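Local coordinates for Phikz039 (Pseudomonas phage phikz, PDB 3ZBP), which belongs to the tubulin/FtsZ superfamily as the phage tubulin PhuZ, a nucleotide-binding protein modelled here with GDP, at residues V219-L224 with N281-E286; I50-D55 with A78-A83. All blocks are in the same frame, centred on the assembly; numbering follows the deposited sequence.

How the contacts relate
Both contacts reach the same long mixed sheet, but at well-separated places. Contact 2 lies at one margin, where the outermost strand 49-51 runs out into a loop that packs on helix 74-81. Contact 1 lies well across the sheet, where strand 222-227 pairs with the antiparallel strand 275-282 in the C-terminal domain of this phage tubulin. Their centres are 29 Å apart and their nearest atoms about 17 Å, so they do not touch. Contact 2 is complete in the chain before contact 1 begins. Its Ile81 side chain is about 10 Å from the bound GDP. The two also differ in kind: contact 1 combines backbone hydrogen bonds with side-chain packing, whereas contact 2 rests on apolar packing.

Contact 1: residues V219-L224 with N281-E286; sequences VQTVQL and NGLSIE
Gln223 and Asn281 form an antiparallel hydrogen-bonded pair, the tight part of this contact. Gln223 N reaches Asn281 O at 2.8 Å, and Asn281 N returns to Gln223 O at 3.0 Å, both bonds nearly straight. Their side chains share one face of the sheet. Asparagine suits its place because its two-ended amide is used twice: OD1 accepts from His225 and ND2 donates to Leu237 O, which fixes the rotation of the group.

Leu283 packs against the same region. Its chi1 of -178° carries the fork toward 219-224, and the branch at CG then parts the two methyls. CD2 runs alongside Thr221, 3.8 Å from CG2, while CD1 lies against the Gln223 side chain, 3.3 Å from OE1. The glutamine chain, extended beyond CG, crosses the leucine at about a right angle, combining an aliphatic stem with a polar end. That end turns to a water 2.6 Å from Gln223 OE1; the same water reaches Gly282 O, though with other acceptors nearby it cannot serve all of them at once.

Beyond Val222 and Gly282, a non-hydrogen-bonded pair, the ladder slackens. Leu283 N to Thr221 O is a weak bond of 3.5 Å, bent to 141°. On this partly exposed side Gln220 merely brings NE2 to 4.0 Å from Gly282 CA, where glycine presents only backbone.

Strand 222-227 also pairs with strand 163-168 through Val222 and Leu224, Thr221 hydrogen-bonds Ser155 on helix 138-158, and Ser284 N-caps helix 285-302, whose Ile285 packs on that same helix 138-158.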
ATOM      1  N   VAL A 219     -15.471  -7.511  -9.096  1.00 22.01           N
ATOM      2  CA  VAL A 219     -14.146  -6.946  -8.902  1.00 19.12           C
ATOM      3  C   VAL A 219     -14.303  -5.433  -8.792  1.00 21.56           C
ATOM      4  O   VAL A 219     -14.974  -4.815  -9.618  1.00 22.33           O
ATOM      5  CB  VAL A 219     -13.216  -7.275 -10.075  1.00 16.75           C
ATOM      6  CG1 VAL A 219     -11.889  -6.544  -9.927  1.00 12.77           C
ATOM      7  CG2 VAL A 219     -13.011  -8.786 -10.174  1.00 17.40           C
ATOM      8  N   GLN A 220     -13.696  -4.842  -7.770  1.00 22.02           N
ATOM      9  CA  GLN A 220     -13.776  -3.397  -7.543  1.00 16.52           C
ATOM     10  C   GLN A 220     -12.574  -3.009  -6.698  1.00 17.06           C
ATOM     11  O   GLN A 220     -11.989  -3.868  -6.016  1.00 14.77           O
ATOM     12  CB  GLN A 220     -15.065  -3.065  -6.788  1.00 20.37           C
ATOM     13  CG  GLN A 220     -15.149  -3.795  -5.441  1.00 20.42           C
ATOM     14  CD  GLN A 220     -16.490  -3.628  -4.734  1.00 24.16           C
ATOM     15  OE1 GLN A 220     -17.342  -4.509  -4.789  1.00 34.29           O
ATOM     16  NE2 GLN A 220     -16.669  -2.507  -4.048  1.00 22.18           N
ATOM     17  N   THR A 221     -12.189  -1.736  -6.736  1.00 12.08           N
ATOM     18  CA  THR A 221     -11.129  -1.261  -5.855  1.00 12.95           C
ATOM     19  C   THR A 221     -11.682  -1.193  -4.431  1.00 11.88           C
ATOM     20  O   THR A 221     -12.807  -0.739  -4.217  1.00 11.72           O
ATOM     21  CB  THR A 221     -10.572   0.110  -6.300  1.00 16.80           C
ATOM     22  OG1 THR A 221     -10.019  -0.007  -7.615  1.00 18.91           O
ATOM     23  CG2 THR A 221      -9.458   0.573  -5.366  1.00 12.35           C
ATOM     24  N   VAL A 222     -10.901  -1.663  -3.465  1.00 10.61           N
ATOM     25  CA  VAL A 222     -11.352  -1.737  -2.074  1.00  9.61           C
ATOM     26  C   VAL A 222     -10.339  -1.095  -1.126  1.00 11.96           C
ATOM     27  O   VAL A 222      -9.155  -0.931  -1.479  1.00 10.49           O
ATOM     28  CB  VAL A 222     -11.607  -3.197  -1.650  1.00  8.46           C
ATOM     29  CG1 VAL A 222     -12.831  -3.743  -2.367  1.00 10.89           C
ATOM     30  CG2 VAL A 222     -10.399  -4.064  -1.965  1.00  9.26           C
ATOM     31  N   GLN A 223     -10.805  -0.734   0.069  1.00  8.44           N
ATOM     32  CA  GLN A 223      -9.955  -0.103   1.077  1.00  9.12           C
ATOM     33  C   GLN A 223      -9.650  -1.094   2.188  1.00  9.62           C
ATOM     34  O   GLN A 223     -10.543  -1.801   2.664  1.00 10.52           O
ATOM     35  CB  GLN A 223     -10.640   1.135   1.681  1.00 12.85           C
ATOM     36  CG  GLN A 223      -9.751   1.898   2.680  1.00  9.23           C
ATOM     37  CD  GLN A 223     -10.246   3.305   2.979  1.00 13.79           C
ATOM     38  OE1 GLN A 223     -11.329   3.702   2.544  1.00 15.71           O
ATOM     39  NE2 GLN A 223      -9.451   4.067   3.734  1.00 12.13           N
ATOM     40  N   LEU A 224      -8.382  -1.160   2.581  1.00 10.52           N
ATOM     41  CA  LEU A 224      -7.968  -1.961   3.722  1.00  9.16           C
ATOM     42  C   LEU A 224      -7.845  -1.080   4.958  1.00  9.96           C
ATOM     43  O   LEU A 224      -7.086  -0.100   4.960  1.00 11.45           O
ATOM     44  CB  LEU A 224      -6.621  -2.631   3.428  1.00  6.85           C
ATOM     45  CG  LEU A 224      -5.944  -3.387   4.572  1.00  8.83           C
ATOM     46  CD1 LEU A 224      -6.901  -4.393   5.212  1.00  7.71           C
ATOM     47  CD2 LEU A 224      -4.682  -4.094   4.060  1.00  9.71           C
ATOM     48  N   ASN A 281     -13.193  -3.078   2.887  1.00  8.27           N
ATOM     49  CA  ASN A 281     -14.521  -2.639   2.483  1.00  9.68           C
ATOM     50  C   ASN A 281     -14.448  -1.829   1.188  1.00 13.57           C
ATOM     51  O   ASN A 281     -13.353  -1.617   0.648  1.00 10.22           O
ATOM     52  CB  ASN A 281     -15.243  -1.881   3.620  1.00 12.86           C
ATOM     53  CG  ASN A 281     -14.799  -0.422   3.751  1.00 16.75           C
ATOM     54  OD1 ASN A 281     -13.685  -0.045   3.365  1.00 13.27           O
ATOM     55  ND2 ASN A 281     -15.675   0.404   4.322  1.00 15.50           N
ATOM     56  N   GLY A 282     -15.603  -1.400   0.679  1.00 12.91           N
ATOM     57  CA  GLY A 282     -15.653  -0.702  -0.590  1.00 14.21           C
ATOM     58  C   GLY A 282     -14.952   0.646  -0.557  1.00 17.70           C
ATOM     59  O   GLY A 282     -14.912   1.318   0.478  1.00 18.35           O
ATOM     60  N   LEU A 283     -14.375   1.046  -1.685  1.00 20.58           N
ATOM     61  CA  LEU A 283     -13.700   2.335  -1.746  1.00 15.90           C
ATOM     62  C   LEU A 283     -14.364   3.241  -2.761  1.00 14.28           C
ATOM     63  O   LEU A 283     -14.606   2.844  -3.902  1.00 16.09           O
ATOM     64  CB  LEU A 283     -12.216   2.169  -2.085  1.00 18.66           C
ATOM     65  CG  LEU A 283     -11.445   3.495  -2.126  1.00 14.82           C
ATOM     66  CD1 LEU A 283     -10.913   3.847  -0.756  1.00 23.00           C
ATOM     67  CD2 LEU A 283     -10.327   3.488  -3.139  1.00 19.99           C
ATOM     68  N   SER A 284     -14.663   4.463  -2.338  1.00 18.70           N
ATOM     69  CA  SER A 284     -15.243   5.455  -3.225  1.00 16.41           C
ATOM     70  C   SER A 284     -14.171   6.462  -3.580  1.00 15.42           C
ATOM     71  O   SER A 284     -13.850   7.337  -2.783  1.00 17.71           O
ATOM     72  CB  SER A 284     -16.396   6.191  -2.542  1.00 22.42           C
ATOM     73  OG  SER A 284     -16.789   7.312  -3.320  1.00 16.69           O
ATOM     74  N   ILE A 285     -13.606   6.342  -4.767  1.00 11.89           N
ATOM     75  CA  ILE A 285     -12.585   7.281  -5.168  1.00 16.94           C
ATOM     76  C   ILE A 285     -13.170   8.686  -5.271  1.00 17.68           C
ATOM     77  O   ILE A 285     -12.465   9.667  -5.057  1.00 18.60           O
ATOM     78  CB  ILE A 285     -11.911   6.865  -6.477  1.00 18.73           C
ATOM     79  CG1 ILE A 285     -12.926   6.792  -7.619  1.00 23.15           C
ATOM     80  CG2 ILE A 285     -11.200   5.524  -6.289  1.00 16.72           C
ATOM     81  CD1 ILE A 285     -12.277   6.580  -8.985  1.00 23.93           C
ATOM     82  N   GLU A 286     -14.466   8.780  -5.558  1.00 19.83           N
ATOM     83  CA  GLU A 286     -15.117  10.082  -5.663  1.00 23.44           C
ATOM     84  C   GLU A 286     -15.118  10.802  -4.308  1.00 18.15           C
ATOM     85  O   GLU A 286     -14.835  11.994  -4.232  1.00 17.67           O
ATOM     86  CB  GLU A 286     -16.534   9.941  -6.234  1.00 25.06           C
ATOM     87  CG  GLU A 286     -17.273  11.260  -6.410  1.00 34.07           C
ATOM     88  CD  GLU A 286     -18.216  11.262  -7.608  1.00 48.91           C
ATOM     89  OE1 GLU A 286     -17.726  11.393  -8.755  1.00 50.20           O
ATOM     90  OE2 GLU A 286     -19.444  11.142  -7.402  1.00 52.62           O
TER
HETATM   91  O   HOH W   1     -13.804   3.021   2.187  1.00 17.75           O

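Contact 2: residues I50-D55 with A78-A83; sequences IIIEAD and AELISA
The flat groups here are peptide units of residues 52-54, and Leu80 is the side chain that meets them. Its CD1 lies over one face of the Glu53-Ala54 peptide, 3.6 Å from Ala54 N, and the same methyl is 4.2 Å from Ala54 CB. CD2 goes instead to the oxygen end of the preceding peptide, 3.5 Å from Ile52 O. The forked end of leucine thus spreads across two successive peptides, and a chi1 of 176° swings CG to the far side from the backbone nitrogen, carrying the fork out from the helix. Alanine is small enough at 54 to let the methyl rest on the main chain.

In the nucleotide-binding domain of the tubulin/FtsZ fold, helices pack against a parallel sheet; here helix 74-81 meets the chain just after the edge strand 49-51, on the way to strand 97-103.

Ile52 points toward the helix, and its beta branch provides the methyl, CG2, that lies against it, 3.8 Å from Leu80 O. The CB of Ile52 is 4.4 Å from Ile81 CG2. Ile81 turns its outer end away from this contact, to Thr111 and Ile112 on helix 109-122. Further along the segment, Ser82 OG donates to Ala78 O at 2.6 Å, beside a weak bond from Ser82 N to the same oxygen. Helix 62-69 adds Arg64 and Ile68 against Leu80, while Ala54 touches Arg64 and Lys65.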
ATOM      1  N   ILE A  50      16.522  -1.066  -7.735  1.00 10.02           N
ATOM      2  CA  ILE A  50      16.565  -0.888  -9.179  1.00 10.48           C
ATOM      3  C   ILE A  50      16.227   0.562  -9.502  1.00  9.98           C
ATOM      4  O   ILE A  50      15.219   1.091  -9.025  1.00  7.82           O
ATOM      5  CB  ILE A  50      15.537  -1.771  -9.887  1.00 10.99           C
ATOM      6  CG1 ILE A  50      16.009  -3.227  -9.938  1.00 14.50           C
ATOM      7  CG2 ILE A  50      15.318  -1.299 -11.309  1.00 12.49           C
ATOM      8  CD1 ILE A  50      14.965  -4.142 -10.558  1.00 13.74           C
ATOM      9  N   ILE A  51      17.074   1.203 -10.300  1.00  9.64           N
ATOM     10  CA  ILE A  51      16.838   2.581 -10.740  1.00 11.05           C
ATOM     11  C   ILE A  51      16.599   2.605 -12.260  1.00 12.64           C
ATOM     12  O   ILE A  51      17.466   2.180 -13.035  1.00 11.11           O
ATOM     13  CB  ILE A  51      18.045   3.467 -10.383  1.00 11.60           C
ATOM     14  CG1 ILE A  51      18.282   3.465  -8.872  1.00 11.10           C
ATOM     15  CG2 ILE A  51      17.882   4.894 -10.937  1.00 13.62           C
ATOM     16  CD1 ILE A  51      17.164   4.110  -8.037  1.00 10.00           C
ATOM     17  N   ILE A  52      15.424   3.071 -12.679  1.00 11.27           N
ATOM     18  CA  ILE A  52      15.082   3.158 -14.100  1.00 10.53           C
ATOM     19  C   ILE A  52      15.208   4.605 -14.571  1.00 15.99           C
ATOM     20  O   ILE A  52      14.336   5.430 -14.283  1.00 16.79           O
ATOM     21  CB  ILE A  52      13.624   2.689 -14.374  1.00 12.50           C
ATOM     22  CG1 ILE A  52      13.364   1.314 -13.759  1.00 12.34           C
ATOM     23  CG2 ILE A  52      13.330   2.673 -15.878  1.00 10.53           C
ATOM     24  CD1 ILE A  52      14.275   0.226 -14.302  1.00 20.88           C
ATOM     25  N   GLU A  53      16.274   4.916 -15.304  1.00 15.67           N
ATOM     26  CA  GLU A  53      16.546   6.308 -15.677  1.00 22.24           C
ATOM     27  C   GLU A  53      16.468   6.560 -17.185  1.00 21.00           C
ATOM     28  O   GLU A  53      16.648   5.645 -17.997  1.00 21.82           O
ATOM     29  CB  GLU A  53      17.909   6.765 -15.127  1.00 21.63           C
ATOM     30  CG  GLU A  53      19.074   5.869 -15.517  1.00 26.34           C
ATOM     31  CD  GLU A  53      20.402   6.315 -14.908  1.00 33.74           C
ATOM     32  OE1 GLU A  53      20.410   6.846 -13.769  1.00 30.20           O
ATOM     33  OE2 GLU A  53      21.441   6.126 -15.574  1.00 36.99           O
ATOM     34  N   ALA A  54      16.185   7.805 -17.552  1.00 24.10           N
ATOM     35  CA  ALA A  54      16.135   8.185 -18.959  1.00 29.85           C
ATOM     36  C   ALA A  54      17.508   7.989 -19.579  1.00 30.03           C
ATOM     37  O   ALA A  54      18.512   8.428 -19.019  1.00 33.04           O
ATOM     38  CB  ALA A  54      15.688   9.631 -19.109  1.00 28.42           C
ATOM     39  N   ASP A  55      17.548   7.308 -20.720  1.00 33.32           N
ATOM     40  CA  ASP A  55      18.793   7.150 -21.454  1.00 41.21           C
ATOM     41  C   ASP A  55      19.279   8.516 -21.929  1.00 44.34           C
ATOM     42  O   ASP A  55      18.782   9.047 -22.923  1.00 39.10           O
ATOM     43  CB  ASP A  55      18.606   6.218 -22.649  1.00 38.39           C
ATOM     44  CG  ASP A  55      19.925   5.807 -23.277  1.00 46.96           C
ATOM     45  OD1 ASP A  55      20.842   5.400 -22.530  1.00 54.08           O
ATOM     46  OD2 ASP A  55      20.053   5.893 -24.513  1.00 53.55           O
ATOM     47  N   ALA A  78       5.277   7.178 -16.364  1.00  8.39           N
ATOM     48  CA  ALA A  78       4.750   5.881 -16.796  1.00  9.09           C
ATOM     49  C   ALA A  78       5.340   5.430 -18.132  1.00 10.26           C
ATOM     50  O   ALA A  78       5.549   4.234 -18.343  1.00 10.26           O
ATOM     51  CB  ALA A  78       3.213   5.917 -16.874  1.00  9.94           C
ATOM     52  N   GLU A  79       5.582   6.371 -19.045  1.00  8.96           N
ATOM     53  CA  GLU A  79       6.261   6.040 -20.301  1.00 13.54           C
ATOM     54  C   GLU A  79       7.651   5.484 -20.032  1.00 12.89           C
ATOM     55  O   GLU A  79       8.068   4.496 -20.650  1.00 11.68           O
ATOM     56  CB  GLU A  79       6.369   7.276 -21.211  1.00 12.35           C
ATOM     57  CG  GLU A  79       5.093   7.593 -21.974  1.00 15.20           C
ATOM     58  CD  GLU A  79       5.168   8.929 -22.696  1.00 27.33           C
ATOM     59  OE1 GLU A  79       6.157   9.673 -22.484  1.00 24.84           O
ATOM     60  OE2 GLU A  79       4.240   9.237 -23.473  1.00 27.53           O
ATOM     61  N   LEU A  80       8.362   6.124 -19.102  1.00 10.83           N
ATOM     62  CA  LEU A  80       9.739   5.751 -18.781  1.00 12.39           C
ATOM     63  C   LEU A  80       9.867   4.355 -18.184  1.00 10.48           C
ATOM     64  O   LEU A  80      10.797   3.627 -18.528  1.00 10.22           O
ATOM     65  CB  LEU A  80      10.375   6.787 -17.836  1.00 10.61           C
ATOM     66  CG  LEU A  80      11.795   6.498 -17.319  1.00 12.77           C
ATOM     67  CD1 LEU A  80      12.868   6.624 -18.412  1.00 11.90           C
ATOM     68  CD2 LEU A  80      12.138   7.406 -16.147  1.00 13.79           C
ATOM     69  N   ILE A  81       8.941   3.974 -17.307  1.00  9.79           N
ATOM     70  CA  ILE A  81       9.116   2.755 -16.520  1.00  9.32           C
ATOM     71  C   ILE A  81       8.387   1.540 -17.050  1.00 11.97           C
ATOM     72  O   ILE A  81       8.627   0.424 -16.581  1.00 14.05           O
ATOM     73  CB  ILE A  81       8.584   2.927 -15.104  1.00  8.70           C
ATOM     74  CG1 ILE A  81       7.097   3.275 -15.195  1.00 10.04           C
ATOM     75  CG2 ILE A  81       9.404   3.975 -14.339  1.00  7.39           C
ATOM     76  CD1 ILE A  81       6.409   3.333 -13.915  1.00 12.54           C
ATOM     77  N   SER A  82       7.477   1.739 -17.994  1.00 10.78           N
ATOM     78  CA  SER A  82       6.570   0.655 -18.378  1.00 13.20           C
ATOM     79  C   SER A  82       7.247  -0.571 -19.017  1.00 17.45           C
ATOM     80  O   SER A  82       6.803  -1.701 -18.814  1.00 17.79           O
ATOM     81  CB  SER A  82       5.430   1.193 -19.244  1.00 15.12           C
ATOM     82  OG  SER A  82       4.487   1.899 -18.437  1.00 16.79           O
ATOM     83  N   ALA A  83       8.333  -0.364 -19.754  1.00 11.40           N
ATOM     84  CA  ALA A  83       9.040  -1.510 -20.329  1.00 15.20           C
ATOM     85  C   ALA A  83       9.787  -2.345 -19.269  1.00 16.11           C
ATOM     86  O   ALA A  83      10.088  -3.518 -19.499  1.00 13.94           O
ATOM     87  CB  ALA A  83       9.990  -1.057 -21.426  1.00 15.64           C
TER